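Local structure of PKS_KS domain-containing protein (Photorhabdus luminescens subsp. laumondii, 6SMO) at residues Gln109-Arg114 with Ile266-Ser271; Asn361-Met366 with Asn375-Val380. The protein probably works as a beta-ketoacyl (3-oxoacyl-[acyl-carrier-protein]) synthase of the thiolase-like superfamily and binds a pentaoxo-dodecanal polyketide chain. All blocks are in the same frame, centred on the assembly; numbering follows the deposited sequence.

Contact 1 (Gln109-Arg114 with Ile266-Ser271); sequences QDANLR and ILILES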
loop_
_atom_site.group_PDB
_atom_site.type_symbol
_atom_site.label_atom_id
_atom_site.label_comp_id
_atom_site.label_asym_id
_atom_site.label_seq_id
_atom_site.Cartn_x
_atom_site.Cartn_y
_atom_site.Cartn_z
ATOM N N GLN B 109 22.884 -9.821 10.207
ATOM C CA GLN B 109 23.907 -10.792 10.688
ATOM C C GLN B 109 24.325 -11.711 9.533
ATOM O O GLN B 109 25.528 -12.026 9.444
ATOM C CB GLN B 109 23.383 -11.598 11.879
ATOM C CG GLN B 109 23.408 -10.825 13.192
ATOM C CD GLN B 109 22.869 -11.621 14.356
ATOM O OE1 GLN B 109 22.599 -12.815 14.249
ATOM N NE2 GLN B 109 22.708 -10.957 15.489
ATOM N N ASP B 110 23.374 -12.115 8.685
ATOM C CA ASP B 110 23.611 -12.994 7.507
ATOM C C ASP B 110 24.468 -12.250 6.475
ATOM O O ASP B 110 25.361 -12.889 5.886
ATOM C CB ASP B 110 22.293 -13.470 6.890
ATOM C CG ASP B 110 22.464 -14.487 5.774
ATOM O OD1 ASP B 110 23.436 -15.267 5.831
ATOM O OD2 ASP B 110 21.622 -14.490 4.853
ATOM N N ALA B 111 24.203 -10.953 6.272
ATOM C CA ALA B 111 24.916 -10.069 5.317
ATOM C C ALA B 111 26.336 -9.771 5.815
ATOM O O ALA B 111 27.187 -9.420 4.973
ATOM C CB ALA B 111 24.138 -8.790 5.115
ATOM N N ASN B 112 26.569 -9.889 7.128
ATOM C CA ASN B 112 27.864 -9.595 7.800
ATOM C C ASN B 112 28.139 -8.088 7.692
ATOM O O ASN B 112 29.261 -7.712 7.293
ATOM C CB ASN B 112 29.006 -10.448 7.236
ATOM C CG ASN B 112 30.256 -10.423 8.093
ATOM O OD1 ASN B 112 30.206 -10.071 9.270
ATOM N ND2 ASN B 112 31.384 -10.795 7.510
ATOM N N LEU B 113 27.141 -7.267 8.034
ATOM C CA LEU B 113 27.235 -5.782 8.072
ATOM C C LEU B 113 27.420 -5.331 9.525
ATOM O O LEU B 113 26.717 -5.866 10.406
ATOM C CB LEU B 113 25.968 -5.171 7.464
ATOM C CG LEU B 113 25.903 -5.161 5.937
ATOM C CD1 LEU B 113 24.493 -4.843 5.461
ATOM C CD2 LEU B 113 26.896 -4.168 5.353
ATOM N N ARG B 114 28.329 -4.379 9.751
ATOM C CA ARG B 114 28.650 -3.810 11.089
ATOM C C ARG B 114 28.912 -2.313 10.938
ATOM O O ARG B 114 29.287 -1.858 9.859
ATOM C CB ARG B 114 29.839 -4.553 11.713
ATOM C CG ARG B 114 31.073 -4.648 10.826
ATOM C CD ARG B 114 31.936 -5.847 11.179
ATOM N NE ARG B 114 33.048 -6.029 10.251
ATOM C CZ ARG B 114 34.290 -5.577 10.426
ATOM N NH1 ARG B 114 35.208 -5.815 9.502
ATOM N NH2 ARG B 114 34.622 -4.896 11.512
ATOM N N ILE B 266 12.824 -10.179 5.039
ATOM C CA ILE B 266 13.770 -9.028 4.924
ATOM C C ILE B 266 14.953 -9.458 4.051
ATOM O O ILE B 266 15.602 -10.468 4.389
ATOM C CB ILE B 266 14.228 -8.533 6.313
ATOM C CG1 ILE B 266 13.057 -8.031 7.166
ATOM C CG2 ILE B 266 15.317 -7.475 6.182
ATOM C CD1 ILE B 266 12.397 -6.769 6.652
ATOM N N LEU B 267 15.205 -8.714 2.970
ATOM C CA LEU B 267 16.366 -8.893 2.058
ATOM C C LEU B 267 17.292 -7.681 2.198
ATOM O O LEU B 267 16.796 -6.544 2.069
ATOM C CB LEU B 267 15.867 -9.029 0.615
ATOM C CG LEU B 267 15.163 -10.340 0.266
ATOM C CD1 LEU B 267 13.701 -10.313 0.685
ATOM C CD2 LEU B 267 15.277 -10.630 -1.223
ATOM N N ILE B 268 18.583 -7.917 2.454
ATOM C CA ILE B 268 19.644 -6.866 2.425
ATOM C C ILE B 268 20.108 -6.713 0.973
ATOM O O ILE B 268 20.952 -7.518 0.532
ATOM C CB ILE B 268 20.813 -7.205 3.376
ATOM C CG1 ILE B 268 20.337 -7.487 4.804
ATOM C CG2 ILE B 268 21.869 -6.108 3.343
ATOM C CD1 ILE B 268 19.572 -6.350 5.452
ATOM N N LEU B 269 19.549 -5.730 0.260
ATOM C CA LEU B 269 19.961 -5.352 -1.118
ATOM C C LEU B 269 21.109 -4.342 -1.020
ATOM O O LEU B 269 21.037 -3.457 -0.148
ATOM C CB LEU B 269 18.770 -4.746 -1.871
ATOM C CG LEU B 269 17.454 -5.520 -1.799
ATOM C CD1 LEU B 269 16.393 -4.845 -2.653
ATOM C CD2 LEU B 269 17.635 -6.967 -2.226
ATOM N N GLU B 270 22.130 -4.475 -1.871
ATOM C CA GLU B 270 23.229 -3.480 -1.982
ATOM C C GLU B 270 23.863 -3.543 -3.376
ATOM O O GLU B 270 23.564 -4.490 -4.131
ATOM C CB GLU B 270 24.263 -3.675 -0.870
ATOM C CG GLU B 270 24.856 -5.070 -0.785
ATOM C CD GLU B 270 25.877 -5.223 0.331
ATOM O OE1 GLU B 270 26.986 -4.667 0.197
ATOM O OE2 GLU B 270 25.556 -5.882 1.338
ATOM N N SER B 271 24.690 -2.542 -3.691
ATOM C CA SER B 271 25.419 -2.379 -4.976
ATOM C C SER B 271 26.371 -3.561 -5.188
ATOM O O SER B 271 26.895 -4.086 -4.185
ATOM C CB SER B 271 26.159 -1.065 -5.003
ATOM O OG SER B 271 26.867 -0.899 -6.222
#
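Ala111 and Leu113 meet Ile268 where the end of helix 95-111 lies against strand 263-271, a helix-on-sheet contact in the layered thiolase fold of the ketosynthase. The helix finishes here in a Schellman motif: Asn112, with positive phi (67°), is the C-prime residue, Leu113 N returns to Met108 O, and the weak bond from Asn112 N to Gln109 O measures 3.3 Å. The reversal lets the chain leave the helix with Leu113 still directed at the strand.

The contact itself is apolar. Ile268 CG2 stands anti to its own backbone N (CG1 at chi1 -54°) and meets both partners, Leu113 CD1 at 3.6 Å and Ala111 CB at 3.9 Å. Ile268 CG1 adds a second touch on the same methyl, 4.0 Å from Ala111 CB. The Leu113 and Ile268 side chains run past each other in opposite senses, and CD1 is the leucine atom that touches the isoleucine. Around them, Ala107 and Met108 of the same helix also cover Ile268, and Leu113 reaches Ile212 on the neighbouring strand.

No hydrogen bond joins the two segments directly; the polar link runs through a third residue. Glu270, two residues beyond Ile268 and on the same face of the strand, has its carboxylate held by Thr32, His274 and Arg278. Arg278 NH2 bonds to Ala111 O at the helix end and makes a salt bridge with Glu270 OE2, the oxygen that lies 4.4 Å from Leu113 CD1.

Contact 2 (Asn361-Met366 with Asn375-Val380); sequences NSLKSM and NAIESV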
loop_
_atom_site.group_PDB
_atom_site.type_symbol
_atom_site.label_atom_id
_atom_site.label_comp_id
_atom_site.label_asym_id
_atom_site.label_seq_id
_atom_site.Cartn_x
_atom_site.Cartn_y
_atom_site.Cartn_z
ATOM N N ASN B 361 6.010 -22.603 -9.181
ATOM C CA ASN B 361 5.598 -23.035 -7.817
ATOM C C ASN B 361 4.949 -21.878 -7.051
ATOM O O ASN B 361 5.086 -20.714 -7.479
ATOM C CB ASN B 361 6.762 -23.634 -7.020
ATOM C CG ASN B 361 7.946 -22.703 -6.868
ATOM O OD1 ASN B 361 7.898 -21.545 -7.280
ATOM N ND2 ASN B 361 9.019 -23.201 -6.275
ATOM N N SER B 362 4.257 -22.221 -5.960
ATOM C CA SER B 362 3.656 -21.293 -4.968
ATOM C C SER B 362 4.044 -21.755 -3.559
ATOM O O SER B 362 3.777 -22.928 -3.234
ATOM C CB SER B 362 2.159 -21.230 -5.129
ATOM O OG SER B 362 1.577 -20.397 -4.137
ATOM N N LEU B 363 4.651 -20.869 -2.763
ATOM C CA LEU B 363 5.075 -21.159 -1.367
ATOM C C LEU B 363 3.849 -21.151 -0.444
ATOM O O LEU B 363 3.936 -21.741 0.650
ATOM C CB LEU B 363 6.104 -20.119 -0.916
ATOM C CG LEU B 363 6.940 -20.511 0.303
ATOM C CD1 LEU B 363 8.006 -21.527 -0.076
ATOM C CD2 LEU B 363 7.576 -19.289 0.945
ATOM N N LYS B 364 2.753 -20.517 -0.877
ATOM C CA LYS B 364 1.504 -20.340 -0.084
ATOM C C LYS B 364 0.818 -21.692 0.164
ATOM O O LYS B 364 -0.107 -21.723 0.997
ATOM C CB LYS B 364 0.550 -19.372 -0.790
ATOM C CG LYS B 364 1.036 -17.931 -0.884
ATOM C CD LYS B 364 0.022 -16.999 -1.513
ATOM C CE LYS B 364 0.493 -15.564 -1.619
ATOM N NZ LYS B 364 1.577 -15.403 -2.615
ATOM N N SER B 365 1.241 -22.760 -0.524
ATOM C CA SER B 365 0.766 -24.152 -0.302
ATOM C C SER B 365 1.260 -24.674 1.054
ATOM O O SER B 365 0.569 -25.532 1.639
ATOM C CB SER B 365 1.196 -25.064 -1.424
ATOM O OG SER B 365 2.610 -25.104 -1.537
ATOM N N MET B 366 2.415 -24.184 1.520
ATOM C CA MET B 366 3.044 -24.567 2.815
ATOM C C MET B 366 2.845 -23.452 3.850
ATOM O O MET B 366 2.480 -23.777 4.997
ATOM C CB MET B 366 4.545 -24.820 2.632
ATOM C CG MET B 366 4.850 -25.912 1.626
ATOM S SD MET B 366 6.614 -26.292 1.517
ATOM C CE MET B 366 7.043 -25.465 -0.013
ATOM N N ASN B 375 5.051 -11.841 -0.283
ATOM C CA ASN B 375 5.977 -11.482 -1.387
ATOM C C ASN B 375 7.428 -11.572 -0.917
ATOM O O ASN B 375 8.227 -12.149 -1.638
ATOM C CB ASN B 375 5.750 -10.054 -1.874
ATOM C CG ASN B 375 4.336 -9.813 -2.331
ATOM O OD1 ASN B 375 3.684 -10.721 -2.826
ATOM N ND2 ASN B 375 3.863 -8.593 -2.179
ATOM N N ALA B 376 7.716 -11.020 0.259
ATOM C CA ALA B 376 9.061 -10.947 0.879
ATOM C C ALA B 376 9.543 -12.351 1.261
ATOM O O ALA B 376 10.704 -12.675 0.948
ATOM C CB ALA B 376 9.027 -10.031 2.077
ATOM N N ILE B 377 8.685 -13.148 1.910
ATOM C CA ILE B 377 9.004 -14.533 2.376
ATOM C C ILE B 377 9.326 -15.401 1.150
ATOM O O ILE B 377 10.304 -16.172 1.215
ATOM C CB ILE B 377 7.857 -15.122 3.226
ATOM C CG1 ILE B 377 7.643 -14.332 4.521
ATOM C CG2 ILE B 377 8.098 -16.597 3.518
ATOM C CD1 ILE B 377 6.277 -14.524 5.141
ATOM N N GLU B 378 8.532 -15.278 0.080
ATOM C CA GLU B 378 8.736 -15.995 -1.209
ATOM C C GLU B 378 10.000 -15.469 -1.902
ATOM O O GLU B 378 10.668 -16.270 -2.581
ATOM C CB GLU B 378 7.518 -15.835 -2.121
ATOM C CG GLU B 378 6.321 -16.662 -1.693
ATOM C CD GLU B 378 5.006 -16.255 -2.335
ATOM O OE1 GLU B 378 5.008 -15.942 -3.544
ATOM O OE2 GLU B 378 3.980 -16.246 -1.623
ATOM N N SER B 379 10.301 -14.174 -1.749
ATOM C CA SER B 379 11.526 -13.513 -2.278
ATOM C C SER B 379 12.768 -14.037 -1.544
ATOM O O SER B 379 13.815 -14.187 -2.204
ATOM C CB SER B 379 11.431 -12.007 -2.195
ATOM O OG SER B 379 10.649 -11.489 -3.261
ATOM N N VAL B 380 12.660 -14.294 -0.235
ATOM C CA VAL B 380 13.739 -14.925 0.587
ATOM C C VAL B 380 13.934 -16.366 0.100
ATOM O O VAL B 380 15.096 -16.765 -0.111
ATOM C CB VAL B 380 13.424 -14.871 2.097
ATOM C CG1 VAL B 380 14.330 -15.789 2.905
ATOM C CG2 VAL B 380 13.499 -13.450 2.637
HETATM O O HOH W 1 3.541 -13.386 -3.472
#
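Leu363 and Glu378 bring the backbones closest, their CA atoms 6.3 Å apart, where the turn entering the short helix 364-367 passes beside helix 372-388. Leu363, its CG anti to the backbone N (chi1 -162°), lays CB against Glu378 CG at 3.5 Å and puts CD2 on Ile377 CG2 at 3.8 Å. The leucine and isoleucine cross at about a right angle, and Phe47 of helix 44-53 touches both. Next to this apolar patch is a buried ion pair: Lys364 NZ gives a 2.7 Å hydrogen bond to Glu378 OE2, on the syn lone pair. A bend at the last torsion of the lysine (chi4 69°) brings NZ to the carboxylate. A lysine-glutamate pair close to the active site is familiar from beta-ketoacyl synthases, and this one is consistent with it, the lysine side chain lying about 7 Å from the bound polyketide. Lys364 NZ also bonds to His332 O. One water accepts from Lys364 NZ at 2.9 Å and donates to both Glu378 OE1 and Asn375 OD1, the latter at 2.7 Å. The amide of Asn375 is fixed in turn by ND2 bonding to Cys191 O in the ligand pocket.

In the fold
From the N terminus the chain lays down strand 29-37 and two helices before helix 95-111, then runs through 151 residues, including helix 193-206 and strand 212-219, before strand 263-271 closes contact 1. Only afterwards does contact 2 open, and it shuts after a short excursion of eight residues between 361-366 and 375-380. The two are therefore in series, neither nested nor crossed. Contact 1 fastens a covering helix to one face of the large mixed sheet, whereas contact 2 joins a turn near the ligand pocket to helix 372-388, on the other face of strand 263-271. They meet through that strand: Leu267 CD1 packs 3.7 Å from Val380 CG2. Helix 193-206 touches both, through Leu269 and Ser379.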